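Local coordinates for protein uncharacterized metal-dependent hydrolase (Pyrococcus furiosus, PDB 3ICJ) that probably hydrolyses carbon-nitrogen bonds other than peptide bonds, as a zinc-binding member of the amidohydrolase family whose substrate has not been identified, at residues Leu111-Leu116 against Phe164-Cys169. Sequence-based numbering, arbitrary orientation.
Sequences LEMVDL and FLYRRC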
loop_
_atom_site.group_PDB
_atom_site.type_symbol
_atom_site.label_atom_id
_atom_site.label_comp_id
_atom_site.label_asym_id
_atom_site.label_seq_id
_atom_site.Cartn_x
_atom_site.Cartn_y
_atom_site.Cartn_z
ATOM N N LEU A 111 9.278 -6.929 7.281
ATOM C CA LEU A 111 9.588 -6.744 8.706
ATOM C C LEU A 111 10.316 -7.954 9.331
ATOM O O LEU A 111 11.123 -7.784 10.243
ATOM C CB LEU A 111 8.306 -6.427 9.498
ATOM C CG LEU A 111 7.608 -5.123 9.089
ATOM C CD1 LEU A 111 6.128 -5.092 9.550
ATOM C CD2 LEU A 111 8.380 -3.898 9.557
ATOM N N GLU A 112 10.010 -9.158 8.839
ATOM C CA GLU A 112 10.627 -10.410 9.301
ATOM C C GLU A 112 11.995 -10.714 8.703
ATOM O O GLU A 112 12.713 -11.554 9.237
ATOM C CB GLU A 112 9.728 -11.604 8.967
ATOM C CG GLU A 112 8.950 -12.184 10.127
ATOM C CD GLU A 112 7.574 -11.583 10.257
ATOM O OE1 GLU A 112 6.589 -12.329 10.065
ATOM O OE2 GLU A 112 7.475 -10.366 10.542
ATOM N N MET A 113 12.338 -10.072 7.586
ATOM C CA MET A 113 13.537 -10.416 6.835
ATOM C C MET A 113 14.795 -10.123 7.634
ATOM O O MET A 113 14.826 -9.197 8.449
ATOM C CB MET A 113 13.585 -9.671 5.494
ATOM C CG MET A 113 12.713 -10.282 4.412
ATOM S SD MET A 113 13.245 -9.870 2.745
ATOM C CE MET A 113 12.785 -8.180 2.616
ATOM N N VAL A 114 15.820 -10.940 7.420
ATOM C CA VAL A 114 17.122 -10.688 8.031
ATOM C C VAL A 114 17.789 -9.519 7.304
ATOM O O VAL A 114 17.949 -9.553 6.085
ATOM C CB VAL A 114 18.026 -11.962 8.016
ATOM C CG1 VAL A 114 19.442 -11.628 8.508
ATOM C CG2 VAL A 114 17.416 -13.071 8.885
ATOM N N ASP A 115 18.159 -8.491 8.067
ATOM C CA ASP A 115 18.837 -7.292 7.554
ATOM C C ASP A 115 20.350 -7.506 7.356
ATOM O O ASP A 115 21.100 -7.638 8.329
ATOM C CB ASP A 115 18.585 -6.122 8.521
ATOM C CG ASP A 115 18.911 -4.758 7.919
ATOM O OD1 ASP A 115 19.541 -4.679 6.839
ATOM O OD2 ASP A 115 18.533 -3.746 8.548
ATOM N N LEU A 116 20.786 -7.513 6.092
ATOM C CA LEU A 116 22.190 -7.777 5.726
ATOM C C LEU A 116 22.909 -6.573 5.114
ATOM O O LEU A 116 23.941 -6.741 4.457
ATOM C CB LEU A 116 22.307 -8.965 4.754
ATOM C CG LEU A 116 21.818 -10.365 5.134
ATOM C CD1 LEU A 116 21.955 -11.324 3.942
ATOM C CD2 LEU A 116 22.553 -10.912 6.363
ATOM N N PHE A 164 17.080 -17.713 1.452
ATOM C CA PHE A 164 16.875 -16.991 0.196
ATOM C C PHE A 164 17.174 -15.527 0.478
ATOM O O PHE A 164 16.455 -14.881 1.250
ATOM C CB PHE A 164 15.434 -17.197 -0.299
ATOM C CG PHE A 164 15.127 -16.526 -1.628
ATOM C CD1 PHE A 164 15.160 -17.256 -2.805
ATOM C CD2 PHE A 164 14.788 -15.176 -1.694
ATOM C CE1 PHE A 164 14.879 -16.654 -4.027
ATOM C CE2 PHE A 164 14.506 -14.562 -2.917
ATOM C CZ PHE A 164 14.553 -15.303 -4.082
ATOM N N LEU A 165 18.244 -15.014 -0.127
ATOM C CA LEU A 165 18.781 -13.696 0.236
ATOM C C LEU A 165 18.899 -12.732 -0.944
ATOM O O LEU A 165 19.705 -12.948 -1.841
ATOM C CB LEU A 165 20.158 -13.843 0.893
ATOM C CG LEU A 165 20.321 -14.829 2.054
ATOM C CD1 LEU A 165 21.796 -15.013 2.382
ATOM C CD2 LEU A 165 19.559 -14.385 3.283
ATOM N N TYR A 166 18.091 -11.676 -0.929
ATOM C CA TYR A 166 18.157 -10.649 -1.963
ATOM C C TYR A 166 19.485 -9.903 -1.916
ATOM O O TYR A 166 20.069 -9.720 -0.847
ATOM C CB TYR A 166 16.994 -9.664 -1.812
ATOM C CG TYR A 166 15.653 -10.236 -2.208
ATOM C CD1 TYR A 166 15.241 -10.239 -3.534
ATOM C CD2 TYR A 166 14.796 -10.772 -1.256
ATOM C CE1 TYR A 166 14.015 -10.761 -3.901
ATOM C CE2 TYR A 166 13.568 -11.296 -1.613
ATOM C CZ TYR A 166 13.182 -11.288 -2.936
ATOM O OH TYR A 166 11.960 -11.807 -3.297
ATOM N N ARG A 167 19.958 -9.473 -3.081
ATOM C CA ARG A 167 20.946 -8.403 -3.159
ATOM C C ARG A 167 20.314 -7.046 -2.872
ATOM O O ARG A 167 19.090 -6.912 -2.854
ATOM C CB ARG A 167 21.615 -8.391 -4.535
ATOM C CG ARG A 167 22.943 -7.652 -4.574
ATOM C CD ARG A 167 23.498 -7.589 -5.987
ATOM N NE ARG A 167 24.722 -6.796 -6.059
ATOM C CZ ARG A 167 24.750 -5.468 -6.092
ATOM N NH1 ARG A 167 23.619 -4.777 -6.059
ATOM N NH2 ARG A 167 25.910 -4.828 -6.157
ATOM N N ARG A 168 21.155 -6.042 -2.648
ATOM C CA ARG A 168 20.680 -4.688 -2.389
ATOM C C ARG A 168 19.597 -4.284 -3.384
ATOM O O ARG A 168 18.523 -3.825 -2.995
ATOM C CB ARG A 168 21.842 -3.693 -2.445
ATOM C CG ARG A 168 22.361 -3.269 -1.080
ATOM C CD ARG A 168 23.540 -2.321 -1.208
ATOM N NE ARG A 168 23.183 -1.097 -1.920
ATOM C CZ ARG A 168 23.529 -0.835 -3.177
ATOM N NH1 ARG A 168 24.244 -1.714 -3.865
ATOM N NH2 ARG A 168 23.160 0.304 -3.745
ATOM N N CYS A 169 19.887 -4.457 -4.670
ATOM C CA CYS A 169 19.035 -3.922 -5.725
ATOM C C CYS A 169 17.671 -4.603 -5.730
ATOM O O CYS A 169 16.704 -4.074 -6.280
ATOM C CB CYS A 169 19.708 -4.085 -7.090
ATOM S SG CYS A 169 20.448 -5.711 -7.369
#
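Leu-116 and Leu-165 meet on one face of a mixed beta-sheet, near its edge strand 114-115, and Met-113 and Tyr-166 do so on the opposite face. Strands 114-115 and 163-167 run parallel but are not neighbours: strand 137-142 lies between them, so no hydrogen bond joins the two segments directly. Strand 114-115, helix 122-130 and strand 137-142 form a beta-alpha-beta crossover, whose helix covers the leucines. The backbone of Val-114 and Leu-116 bonds to that middle strand through Phe-138 and Phe-140, while Phe-164 bonds to it through Ile-137 and Gly-139. Contact between the two segments is therefore left to side chains on the faces of the sheet.

The apolar contact is closest between the two leucines. CD1 of Leu-116 lies 3.9 Å from CD2 of Leu-165 and is almost as near to its other methyl, CD1, so one methyl rests against the fork of the partner. The two side chains cross at about a right angle. In Leu-116 CG stands anti to the carbonyl carbon (chi1 -60°), which turns its branched end toward Leu-165. Both residues are buried, and Val-129 of helix 122-130 packs on both; branched aliphatic groups suit this layer between sheet and helix.

The second contact is looser and involves sulfur and an aromatic ring. Met-113, between helix 104-112 and strand 114-115, has a flexible, unbranched chain that can span the gap, and it also packs on Phe-140 of the middle strand. Tyr-166 combines an apolar ring with a polar end: its OH makes a weak hydrogen bond to Arg-207 NE, while CE2 of Phe-164 sits over one face of the Tyr-166 ring, 3.5 Å above its plane and offset toward the rim.

It is structural packing on the two faces of the sheet, away from the zinc ions. The sulfur SD of Met-113 approaches the Tyr-166 ring obliquely, with CD2 its nearest atom at 4.4 Å.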